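Local coordinates for octenoyl-CoA reductase/carboxylase (Streptomyces sp., PDB 4A0S), which catalyses the NADPH-dependent reductive carboxylation of 2-octenoyl-CoA, an unusual carbon fixation that supplies an extender unit for cinnabaramide polyketide biosynthesis, at residues A[36-41]-A[82-87]; A[41-46]-A[396-401]; A[28-33]-A[48-53]. One frame throughout, in Å; residues are numbered along the deposited sequence.

In the fold
The three contacts show how one chain region, running from strand 24-31 through a loop and helix 46-49 to strand 51-52, is fastened at successive points by different chemistry. Contact 1 is the buried one, aromatic and apolar, without a hydrogen bond between its segments. Contact 2, partly buried, holds the start of helix 46-49 to helix 393-401 through charges and an amide, while contact 3, also partly buried, joins strand 51-52, which follows that helix, to strand 24-31 by sheet bonds and leucines. Contacts 1 and 2 share V41 and are linked by the K44-E85 salt bridge; S49 reaches the A82 carbonyl between contacts 3 and 1, and C397 packs on L50 between contacts 2 and 3.

Contact 1: A[36-41]-A[82-87]; sequences DMFKGV and AMFEPI. With CO8 (octanoyl-coenzyme A), chain E.
A Schellman motif, with F84 at positive phi, ends helix 76-82 beside the octanoyl-coenzyme A pocket, and the F84 ring there meets F38 and M37. The two rings meet rim to rim: F84 CD2 lies 3.6 Å from F38 CD2, the centroids are 6.0 Å apart, and the planes are inclined at 40°, with neither ring over the face of the other. M37 comes in beside them, its CG 4.0 Å from F84 CE2. A chi1 of 73° tucks this CG back over its own chain, 3.8 Å above the centre of the neighbouring F38 ring, while SD stands at the edge of F84, 5.4 Å from its centroid, a Met-aromatic contact. At its own edge the F38 ring also meets the end of the helix, CE2 lying 3.1 Å from A82 O, a carbonyl that S49 OG also approaches, probably as a hydrogen bond. Two overlapping beta turns, type I from D36 to K39 and type II from F38 to V41, shape the loop that presents these side chains, the second closed by V41 N to F38 O at 2.8 Å. Beyond F84 the chain passes through a cis peptide bond before P86 and then lines the ligand: I87 CG1 lies 3.6 Å from C8A of the coenzyme A adenine. R348 of the second subunit packs on both P86 and I87.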
loop_
_atom_site.group_PDB
_atom_site.type_symbol
_atom_site.label_atom_id
_atom_site.label_comp_id
_atom_site.label_asym_id
_atom_site.label_seq_id
_atom_site.Cartn_x
_atom_site.Cartn_y
_atom_site.Cartn_z
ATOM N N ASP A 36 -10.721 5.580 -42.934
ATOM C CA ASP A 36 -9.876 4.617 -43.663
ATOM C C ASP A 36 -8.930 5.263 -44.665
ATOM O O ASP A 36 -8.328 4.565 -45.468
ATOM C CB ASP A 36 -10.735 3.572 -44.391
ATOM C CG ASP A 36 -11.720 2.878 -43.468
ATOM O OD1 ASP A 36 -11.306 2.399 -42.379
ATOM O OD2 ASP A 36 -12.916 2.822 -43.833
ATOM N N MET A 37 -8.787 6.587 -44.609
ATOM C CA MET A 37 -8.020 7.321 -45.633
ATOM C C MET A 37 -6.518 7.054 -45.603
ATOM O O MET A 37 -5.809 7.399 -46.547
ATOM C CB MET A 37 -8.254 8.816 -45.503
ATOM C CG MET A 37 -7.562 9.400 -44.299
ATOM S SD MET A 37 -7.849 11.144 -44.152
ATOM C CE MET A 37 -6.836 11.753 -45.501
ATOM N N PHE A 38 -6.041 6.476 -44.502
ATOM C CA PHE A 38 -4.632 6.135 -44.359
ATOM C C PHE A 38 -4.367 4.645 -44.547
ATOM O O PHE A 38 -3.255 4.164 -44.270
ATOM C CB PHE A 38 -4.082 6.596 -43.004
ATOM C CG PHE A 38 -4.113 8.087 -42.808
ATOM C CD1 PHE A 38 -3.450 8.938 -43.695
ATOM C CD2 PHE A 38 -4.799 8.637 -41.730
ATOM C CE1 PHE A 38 -3.480 10.323 -43.513
ATOM C CE2 PHE A 38 -4.840 10.021 -41.538
ATOM C CZ PHE A 38 -4.178 10.866 -42.424
ATOM N N LYS A 39 -5.363 3.912 -45.027
ATOM C CA LYS A 39 -5.150 2.511 -45.326
ATOM C C LYS A 39 -3.905 2.407 -46.205
ATOM O O LYS A 39 -3.815 3.052 -47.250
ATOM C CB LYS A 39 -6.372 1.905 -46.015
ATOM C CG LYS A 39 -6.238 0.418 -46.344
ATOM C CD LYS A 39 -6.554 -0.485 -45.153
ATOM C CE LYS A 39 -7.911 -1.170 -45.318
ATOM N NZ LYS A 39 -9.041 -0.354 -44.785
ATOM N N GLY A 40 -2.934 1.626 -45.740
ATOM C CA GLY A 40 -1.662 1.443 -46.434
ATOM C C GLY A 40 -0.946 2.737 -46.761
ATOM O O GLY A 40 -0.416 2.897 -47.866
ATOM N N VAL A 41 -0.944 3.664 -45.806
ATOM C CA VAL A 41 -0.207 4.926 -45.915
ATOM C C VAL A 41 0.852 4.942 -44.817
ATOM O O VAL A 41 0.532 4.695 -43.655
ATOM C CB VAL A 41 -1.167 6.139 -45.825
ATOM C CG1 VAL A 41 -0.415 7.456 -45.602
ATOM C CG2 VAL A 41 -2.037 6.208 -47.082
ATOM N N ALA A 82 -5.933 11.688 -35.226
ATOM C CA ALA A 82 -5.862 12.196 -36.586
ATOM C C ALA A 82 -5.248 11.186 -37.550
ATOM O O ALA A 82 -5.393 11.308 -38.764
ATOM C CB ALA A 82 -5.105 13.486 -36.614
ATOM N N MET A 83 -4.537 10.207 -37.002
ATOM C CA MET A 83 -4.020 9.085 -37.780
ATOM C C MET A 83 -4.993 7.907 -37.840
ATOM O O MET A 83 -4.720 6.914 -38.526
ATOM C CB MET A 83 -2.712 8.589 -37.171
ATOM C CG MET A 83 -1.548 9.525 -37.324
ATOM S SD MET A 83 -0.124 8.962 -36.378
ATOM C CE MET A 83 0.202 7.362 -37.054
ATOM N N PHE A 84 -6.106 8.013 -37.109
ATOM C CA PHE A 84 -7.048 6.894 -36.903
ATOM C C PHE A 84 -6.377 5.633 -36.323
ATOM O O PHE A 84 -6.827 4.501 -36.533
ATOM C CB PHE A 84 -7.874 6.615 -38.170
ATOM C CG PHE A 84 -8.503 7.856 -38.764
ATOM C CD1 PHE A 84 -9.661 8.404 -38.218
ATOM C CD2 PHE A 84 -7.929 8.485 -39.875
ATOM C CE1 PHE A 84 -10.243 9.563 -38.763
ATOM C CE2 PHE A 84 -8.501 9.642 -40.423
ATOM C CZ PHE A 84 -9.661 10.174 -39.867
ATOM N N GLU A 85 -5.314 5.858 -35.554
ATOM C CA GLU A 85 -4.569 4.787 -34.901
ATOM C C GLU A 85 -4.711 4.768 -33.369
ATOM O O GLU A 85 -4.924 5.807 -32.749
ATOM C CB GLU A 85 -3.101 4.876 -35.276
ATOM C CG GLU A 85 -2.838 4.520 -36.711
ATOM C CD GLU A 85 -1.372 4.308 -36.970
ATOM O OE1 GLU A 85 -0.570 4.533 -36.040
ATOM O OE2 GLU A 85 -1.021 3.905 -38.095
ATOM N N PRO A 86 -4.619 3.570 -32.766
ATOM C CA PRO A 86 -4.548 2.299 -33.477
ATOM C C PRO A 86 -5.916 1.917 -34.024
ATOM O O PRO A 86 -6.024 1.047 -34.878
ATOM C CB PRO A 86 -4.130 1.319 -32.383
ATOM C CG PRO A 86 -4.729 1.889 -31.161
ATOM C CD PRO A 86 -4.548 3.374 -31.307
ATOM N N ILE A 87 -6.951 2.573 -33.513
ATOM C CA ILE A 87 -8.321 2.342 -33.924
ATOM C C ILE A 87 -8.967 3.706 -34.060
ATOM O O ILE A 87 -8.818 4.542 -33.171
ATOM C CB ILE A 87 -9.101 1.551 -32.855
ATOM C CG1 ILE A 87 -8.545 0.130 -32.697
ATOM C CG2 ILE A 87 -10.608 1.550 -33.173
ATOM C CD1 ILE A 87 -8.685 -0.413 -31.290
HETATM N N1A CO8 E . -11.797 0.809 -38.190
HETATM C C2A CO8 E . -12.926 0.687 -37.489
HETATM N N3A CO8 E . -12.981 -0.070 -36.399
HETATM C C4A CO8 E . -11.875 -0.728 -35.986
HETATM C C5A CO8 E . -10.678 -0.625 -36.685
HETATM C C6A CO8 E . -10.658 0.174 -37.825
HETATM N N6A CO8 E . -9.528 0.311 -38.527
HETATM N N7A CO8 E . -9.767 -1.367 -36.054
HETATM C C8A CO8 E . -10.365 -1.922 -34.998
HETATM N N9A CO8 E . -11.650 -1.533 -34.958
HETATM C C1B CO8 E . -12.700 -1.897 -33.968
HETATM C C2B CO8 E . -13.216 -3.320 -34.205
HETATM O O2B CO8 E . -14.644 -3.370 -33.982
HETATM C C3B CO8 E . -12.465 -4.090 -33.123
HETATM O O3B CO8 E . -13.176 -5.262 -32.753
HETATM P P3B CO8 E . -12.611 -6.651 -33.364
HETATM O O7A CO8 E . -13.883 -7.384 -34.071
HETATM O O8A CO8 E . -11.639 -6.336 -34.655
HETATM O O9A CO8 E . -11.910 -7.462 -32.348
HETATM C C4B CO8 E . -12.405 -3.100 -31.966
HETATM O O4B CO8 E . -12.176 -1.835 -32.603
HETATM C C5B CO8 E . -11.156 -3.301 -31.098
HETATM O O5B CO8 E . -11.089 -2.254 -30.108
HETATM P P1A CO8 E . -12.120 -2.276 -28.832
HETATM O O1A CO8 E . -11.738 -0.943 -27.923
HETATM O O2A CO8 E . -13.569 -2.221 -29.203
HETATM O O3A CO8 E . -11.836 -3.695 -28.049
HETATM P P2A CO8 E . -10.778 -4.014 -26.836
HETATM O O4A CO8 E . -10.200 -5.478 -27.108
HETATM O O5A CO8 E . -11.360 -3.884 -25.460
HETATM O O6A CO8 E . -9.504 -3.014 -27.049
HETATM C CBP CO8 E . -7.766 -1.399 -26.400
HETATM C CCP CO8 E . -8.853 -2.392 -25.924
HETATM C CDP CO8 E . -6.625 -2.256 -26.975
HETATM C CEP CO8 E . -7.250 -0.658 -25.166
HETATM C CAP CO8 E . -8.369 -0.418 -27.461
HETATM O OAP CO8 E . -9.614 0.216 -27.023
HETATM C C9P CO8 E . -7.369 0.650 -27.985
HETATM O O9P CO8 E . -6.486 0.310 -28.782
HETATM N N8P CO8 E . -7.551 1.921 -27.558
HETATM C C7P CO8 E . -6.720 3.059 -28.052
HETATM C C6P CO8 E . -5.601 3.533 -27.083
HETATM C C5P CO8 E . -4.324 3.829 -27.905
HETATM O O5P CO8 E . -3.777 2.924 -28.530
HETATM N N4P CO8 E . -3.891 5.077 -28.070
HETATM C C3P CO8 E . -4.225 6.298 -27.346
HETATM C C2P CO8 E . -2.908 6.575 -26.606
HETATM S S1P CO8 E . -3.145 6.641 -24.791
HETATM C "C1'" CO8 E . -3.095 8.360 -24.604
HETATM O "O1'" CO8 E . -2.472 9.109 -25.378
HETATM C "C2'" CO8 E . -3.835 8.819 -23.535
HETATM C "C3'" CO8 E . -3.920 10.149 -23.193
HETATM C "C4'" CO8 E . -4.666 10.516 -22.066
HETATM C "C5'" CO8 E . -5.636 9.470 -21.538
HETATM C "C6'" CO8 E . -6.429 10.190 -20.425
HETATM C "C7'" CO8 E . -7.240 9.182 -19.661
HETATM C "C8'" CO8 E . -8.115 9.948 -18.664
#

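Contact 2: A[41-46]-A[396-401]; sequences VADKDV and ACRVVQ
The loop 41-46 meets the flank of helix 393-401 where the CA atoms of V46 and R398 come within 5.9 Å, just after an inverse gamma turn centred on K44. R398 carries the charged half of the contact. Bent at chi2 (64°), its chain reaches back along the loop so that the guanidinium faces D43 end-on: NH1 donates to D43 OD1 at 2.7 Å and NH2 to D43 OD2 at 2.6 Å, both bonds nearly straight and directed at syn lone pairs. The carboxylate and guanidinium planes are only 7° apart, so the fork is almost flat. D45 takes a different position, its carboxylate stacked over one guanidinium face, with OD1 3.5 Å from R398 NE; this is attraction of charges alone, since no N-H points at it. Its other oxygen, OD2, is paired with R47. D45 is also the N-cap of helix 46-49, its side chain capping a backbone N in the first turn, so a single aspartate serves a helix start and a salt-bridge network. Q401, extended beyond CG, clamps the backbone next door: NE2 donates to K44 O at 2.8 Å, from above the carbonyl plane, while OE1 accepts from V46 N at 3.2 Å and from R398 NH1 at 2.9 Å, the two donors arriving from opposite faces of the amide. These bonds fix which way the amide is turned. V46 completes the contact with CG2 against C397 CB, 3.6 Å away, and V400 on the same helix belongs to the NADP pocket.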
loop_
_atom_site.group_PDB
_atom_site.type_symbol
_atom_site.label_atom_id
_atom_site.label_comp_id
_atom_site.label_asym_id
_atom_site.label_seq_id
_atom_site.Cartn_x
_atom_site.Cartn_y
_atom_site.Cartn_z
ATOM N N VAL A 41 -0.944 3.664 -45.806
ATOM C CA VAL A 41 -0.207 4.926 -45.915
ATOM C C VAL A 41 0.852 4.942 -44.817
ATOM O O VAL A 41 0.532 4.695 -43.655
ATOM C CB VAL A 41 -1.167 6.139 -45.825
ATOM C CG1 VAL A 41 -0.415 7.456 -45.602
ATOM C CG2 VAL A 41 -2.037 6.208 -47.082
ATOM N N ALA A 42 2.107 5.192 -45.200
ATOM C CA ALA A 42 3.257 5.128 -44.288
ATOM C C ALA A 42 3.274 6.264 -43.277
ATOM O O ALA A 42 3.166 6.030 -42.073
ATOM C CB ALA A 42 4.559 5.112 -45.077
ATOM N N ASP A 43 3.423 7.485 -43.777
ATOM C CA ASP A 43 3.359 8.675 -42.946
ATOM C C ASP A 43 1.949 9.241 -43.023
ATOM O O ASP A 43 1.598 9.909 -43.988
ATOM C CB ASP A 43 4.400 9.702 -43.406
ATOM C CG ASP A 43 4.211 11.075 -42.768
ATOM O OD1 ASP A 43 3.565 11.182 -41.700
ATOM O OD2 ASP A 43 4.719 12.050 -43.348
ATOM N N LYS A 44 1.156 8.960 -41.995
ATOM C CA LYS A 44 -0.255 9.354 -41.947
ATOM C C LYS A 44 -0.396 10.788 -41.467
ATOM O O LYS A 44 -0.755 11.056 -40.312
ATOM C CB LYS A 44 -1.037 8.391 -41.063
ATOM C CG LYS A 44 -0.827 6.943 -41.468
ATOM C CD LYS A 44 -1.566 5.980 -40.580
ATOM C CE LYS A 44 -1.377 4.555 -41.088
ATOM N NZ LYS A 44 -2.341 3.648 -40.408
ATOM N N ASP A 45 -0.086 11.700 -42.379
ATOM C CA ASP A 45 -0.028 13.122 -42.108
ATOM C C ASP A 45 -1.325 13.611 -41.483
ATOM O O ASP A 45 -2.350 13.736 -42.179
ATOM C CB ASP A 45 0.249 13.869 -43.423
ATOM C CG ASP A 45 0.523 15.353 -43.220
ATOM O OD1 ASP A 45 0.256 15.868 -42.122
ATOM O OD2 ASP A 45 0.994 16.011 -44.183
ATOM N N VAL A 46 -1.277 13.899 -40.178
ATOM C CA VAL A 46 -2.482 14.335 -39.453
ATOM C C VAL A 46 -3.138 15.517 -40.134
ATOM O O VAL A 46 -4.323 15.760 -39.948
ATOM C CB VAL A 46 -2.204 14.757 -38.006
ATOM C CG1 VAL A 46 -1.644 13.604 -37.229
ATOM C CG2 VAL A 46 -1.315 16.031 -37.960
ATOM N N ALA A 396 0.404 22.226 -35.637
ATOM C CA ALA A 396 0.811 21.939 -34.261
ATOM C C ALA A 396 0.822 20.439 -34.043
ATOM O O ALA A 396 1.783 19.884 -33.535
ATOM C CB ALA A 396 -0.107 22.629 -33.278
ATOM N N CYS A 397 -0.249 19.786 -34.474
ATOM C CA CYS A 397 -0.376 18.339 -34.396
ATOM C C CYS A 397 0.713 17.616 -35.187
ATOM O O CYS A 397 1.360 16.693 -34.680
ATOM C CB CYS A 397 -1.747 17.926 -34.895
ATOM S SG CYS A 397 -2.231 16.336 -34.300
ATOM N N ARG A 398 0.921 18.061 -36.425
ATOM C CA ARG A 398 1.986 17.538 -37.263
ATOM C C ARG A 398 3.329 17.694 -36.566
ATOM O O ARG A 398 4.164 16.795 -36.605
ATOM C CB ARG A 398 1.991 18.288 -38.599
ATOM C CG ARG A 398 3.041 17.836 -39.595
ATOM C CD ARG A 398 2.789 16.411 -40.028
ATOM N NE ARG A 398 3.650 16.025 -41.136
ATOM C CZ ARG A 398 3.826 14.773 -41.549
ATOM N NH1 ARG A 398 3.211 13.769 -40.933
ATOM N NH2 ARG A 398 4.633 14.527 -42.573
ATOM N N VAL A 399 3.548 18.839 -35.940
ATOM C CA VAL A 399 4.801 19.066 -35.223
ATOM C C VAL A 399 5.038 17.942 -34.224
ATOM O O VAL A 399 6.096 17.328 -34.223
ATOM C CB VAL A 399 4.819 20.451 -34.523
ATOM C CG1 VAL A 399 5.838 20.470 -33.380
ATOM C CG2 VAL A 399 5.110 21.563 -35.543
ATOM N N VAL A 400 4.035 17.679 -33.386
ATOM C CA VAL A 400 4.111 16.602 -32.406
ATOM C C VAL A 400 4.227 15.243 -33.077
ATOM O O VAL A 400 5.033 14.422 -32.672
ATOM C CB VAL A 400 2.910 16.623 -31.434
ATOM C CG1 VAL A 400 2.912 15.356 -30.532
ATOM C CG2 VAL A 400 2.965 17.885 -30.601
ATOM N N GLN A 401 3.434 15.027 -34.121
ATOM C CA GLN A 401 3.561 13.802 -34.905
ATOM C C GLN A 401 4.988 13.557 -35.385
ATOM O O GLN A 401 5.481 12.437 -35.325
ATOM C CB GLN A 401 2.615 13.803 -36.095
ATOM C CG GLN A 401 2.664 12.478 -36.847
ATOM C CD GLN A 401 1.707 12.441 -37.993
ATOM O OE1 GLN A 401 1.437 13.451 -38.609
ATOM N NE2 GLN A 401 1.193 11.261 -38.295
#

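Contact 3: A[28-33]-A[48-53]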
loop_
_atom_site.group_PDB
_atom_site.type_symbol
_atom_site.label_atom_id
_atom_site.label_comp_id
_atom_site.label_asym_id
_atom_site.label_seq_id
_atom_site.Cartn_x
_atom_site.Cartn_y
_atom_site.Cartn_z
ATOM N N LEU A 28 -11.387 21.916 -34.197
ATOM C CA LEU A 28 -10.481 20.994 -34.831
ATOM C C LEU A 28 -11.141 19.648 -34.684
ATOM O O LEU A 28 -11.422 19.215 -33.568
ATOM C CB LEU A 28 -9.123 20.985 -34.133
ATOM C CG LEU A 28 -8.034 20.230 -34.899
ATOM C CD1 LEU A 28 -7.594 20.998 -36.170
ATOM C CD2 LEU A 28 -6.871 19.951 -33.975
ATOM N N HIS A 29 -11.414 18.995 -35.809
ATOM C CA HIS A 29 -12.113 17.725 -35.746
ATOM C C HIS A 29 -11.727 16.794 -36.858
ATOM O O HIS A 29 -11.071 17.182 -37.838
ATOM C CB HIS A 29 -13.625 17.950 -35.776
ATOM C CG HIS A 29 -14.116 18.546 -37.054
ATOM N ND1 HIS A 29 -14.025 19.896 -37.323
ATOM C CD2 HIS A 29 -14.698 17.979 -38.137
ATOM C CE1 HIS A 29 -14.531 20.133 -38.522
ATOM N NE2 HIS A 29 -14.951 18.988 -39.035
ATOM N N LEU A 30 -12.152 15.552 -36.686
ATOM C CA LEU A 30 -12.037 14.555 -37.723
ATOM C C LEU A 30 -13.427 14.256 -38.237
ATOM O O LEU A 30 -14.436 14.571 -37.578
ATOM C CB LEU A 30 -11.395 13.298 -37.165
ATOM C CG LEU A 30 -10.028 13.513 -36.510
ATOM C CD1 LEU A 30 -9.712 12.275 -35.719
ATOM C CD2 LEU A 30 -8.954 13.815 -37.544
ATOM N N ARG A 31 -13.466 13.636 -39.410
ATOM C CA ARG A 31 -14.696 13.283 -40.071
ATOM C C ARG A 31 -14.753 11.769 -40.166
ATOM O O ARG A 31 -13.778 11.133 -40.556
ATOM C CB ARG A 31 -14.731 13.908 -41.469
ATOM C CG ARG A 31 -14.754 15.440 -41.477
ATOM C CD ARG A 31 -16.111 16.001 -41.053
ATOM N NE ARG A 31 -17.171 15.629 -41.996
ATOM C CZ ARG A 31 -18.436 15.383 -41.656
ATOM N NH1 ARG A 31 -18.820 15.466 -40.389
ATOM N NH2 ARG A 31 -19.320 15.045 -42.590
ATOM N N ALA A 32 -15.888 11.191 -39.783
ATOM C CA ALA A 32 -16.064 9.739 -39.793
ATOM C C ALA A 32 -15.763 9.129 -41.155
ATOM O O ALA A 32 -15.208 8.028 -41.235
ATOM C CB ALA A 32 -17.474 9.367 -39.346
ATOM N N GLU A 33 -16.132 9.855 -42.207
ATOM C CA GLU A 33 -15.920 9.424 -43.588
ATOM C C GLU A 33 -14.448 9.209 -43.910
ATOM O O GLU A 33 -14.128 8.464 -44.835
ATOM C CB GLU A 33 -16.532 10.426 -44.565
ATOM C CG GLU A 33 -16.171 11.896 -44.277
ATOM C CD GLU A 33 -16.839 12.878 -45.231
ATOM O OE1 GLU A 33 -16.822 12.632 -46.457
ATOM O OE2 GLU A 33 -17.368 13.906 -44.753
ATOM N N LYS A 48 -3.793 15.842 -43.103
ATOM C CA LYS A 48 -4.682 15.383 -44.173
ATOM C C LYS A 48 -6.064 15.001 -43.640
ATOM O O LYS A 48 -7.057 15.012 -44.374
ATOM C CB LYS A 48 -4.047 14.229 -44.951
ATOM C CG LYS A 48 -2.766 14.624 -45.644
ATOM C CD LYS A 48 -2.271 13.534 -46.564
ATOM C CE LYS A 48 -1.070 14.012 -47.377
ATOM N NZ LYS A 48 -1.353 15.285 -48.113
ATOM N N SER A 49 -6.128 14.700 -42.346
ATOM C CA SER A 49 -7.370 14.285 -41.708
ATOM C C SER A 49 -7.999 15.402 -40.903
ATOM O O SER A 49 -9.222 15.562 -40.916
ATOM C CB SER A 49 -7.108 13.100 -40.804
ATOM O OG SER A 49 -6.141 13.474 -39.845
ATOM N N LEU A 50 -7.172 16.170 -40.196
ATOM C CA LEU A 50 -7.663 17.267 -39.367
ATOM C C LEU A 50 -8.457 18.281 -40.167
ATOM O O LEU A 50 -8.034 18.693 -41.246
ATOM C CB LEU A 50 -6.515 17.937 -38.622
ATOM C CG LEU A 50 -6.006 17.082 -37.456
ATOM C CD1 LEU A 50 -4.741 17.674 -36.844
ATOM C CD2 LEU A 50 -7.088 16.888 -36.376
ATOM N N ARG A 51 -9.626 18.643 -39.651
ATOM C CA ARG A 51 -10.491 19.645 -40.272
ATOM C C ARG A 51 -10.694 20.751 -39.266
ATOM O O ARG A 51 -10.718 20.492 -38.061
ATOM C CB ARG A 51 -11.859 19.069 -40.645
ATOM C CG ARG A 51 -11.847 17.701 -41.337
ATOM C CD ARG A 51 -11.605 17.781 -42.840
ATOM N NE ARG A 51 -11.028 16.529 -43.341
ATOM C CZ ARG A 51 -10.489 16.363 -44.552
ATOM N NH1 ARG A 51 -10.455 17.368 -45.417
ATOM N NH2 ARG A 51 -9.986 15.183 -44.901
ATOM N N LEU A 52 -10.801 21.985 -39.749
ATOM C CA LEU A 52 -11.193 23.073 -38.880
ATOM C C LEU A 52 -12.418 23.727 -39.466
ATOM O O LEU A 52 -12.376 24.269 -40.571
ATOM C CB LEU A 52 -10.073 24.093 -38.705
ATOM C CG LEU A 52 -10.322 25.159 -37.641
ATOM C CD1 LEU A 52 -10.339 24.547 -36.244
ATOM C CD2 LEU A 52 -9.216 26.216 -37.743
ATOM N N GLY A 53 -13.514 23.660 -38.716
ATOM C CA GLY A 53 -14.768 24.248 -39.156
ATOM C C GLY A 53 -15.805 24.169 -38.060
ATOM O O GLY A 53 -15.566 23.574 -36.978
HETATM O O HOH W 1 -11.214 13.632 -40.900
#
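The H29 imidazole has the methylene of R51 over one face, CB lying 3.4 Å above the ring plane and displaced toward the rim in a CH-pi contact, while G53 N and R31 CD sit in plane at its edge. With chi1 at 65° the H29 ring is folded over to the R51 side, and the two side chains cross at about a right angle; ND1 is bonded to A27 O. With an alanine here, R51 CB would probably have no ring to rest on, A27 O would lose its ND1 partner and a gap would open beside G53. The R51 guanidinium, with a water at its edge, turns elsewhere for charge, NH2 pairing with D34. That water accepts from R31 N at 2.7 Å and donates to S49 O at 2.8 Å, carrying on the link between the segments where direct pairing has stopped. L28, on the other face of the sheet from H29, and L30 each meet L50 CD2, which lies 3.8 Å from L28 CG and 3.8 Å from L30 CD2, and the cluster leans on helices 76-82 and 393-401. H29 N to R51 O (2.8 Å) and R51 N to H29 O (2.7 Å) are the two bonds of an antiparallel hydrogen-bonded pair, followed by the non-hydrogen-bonded pair of L28 and L52: the short pairing by which strand 51-52 joins strand 24-31 in an antiparallel beta sheet.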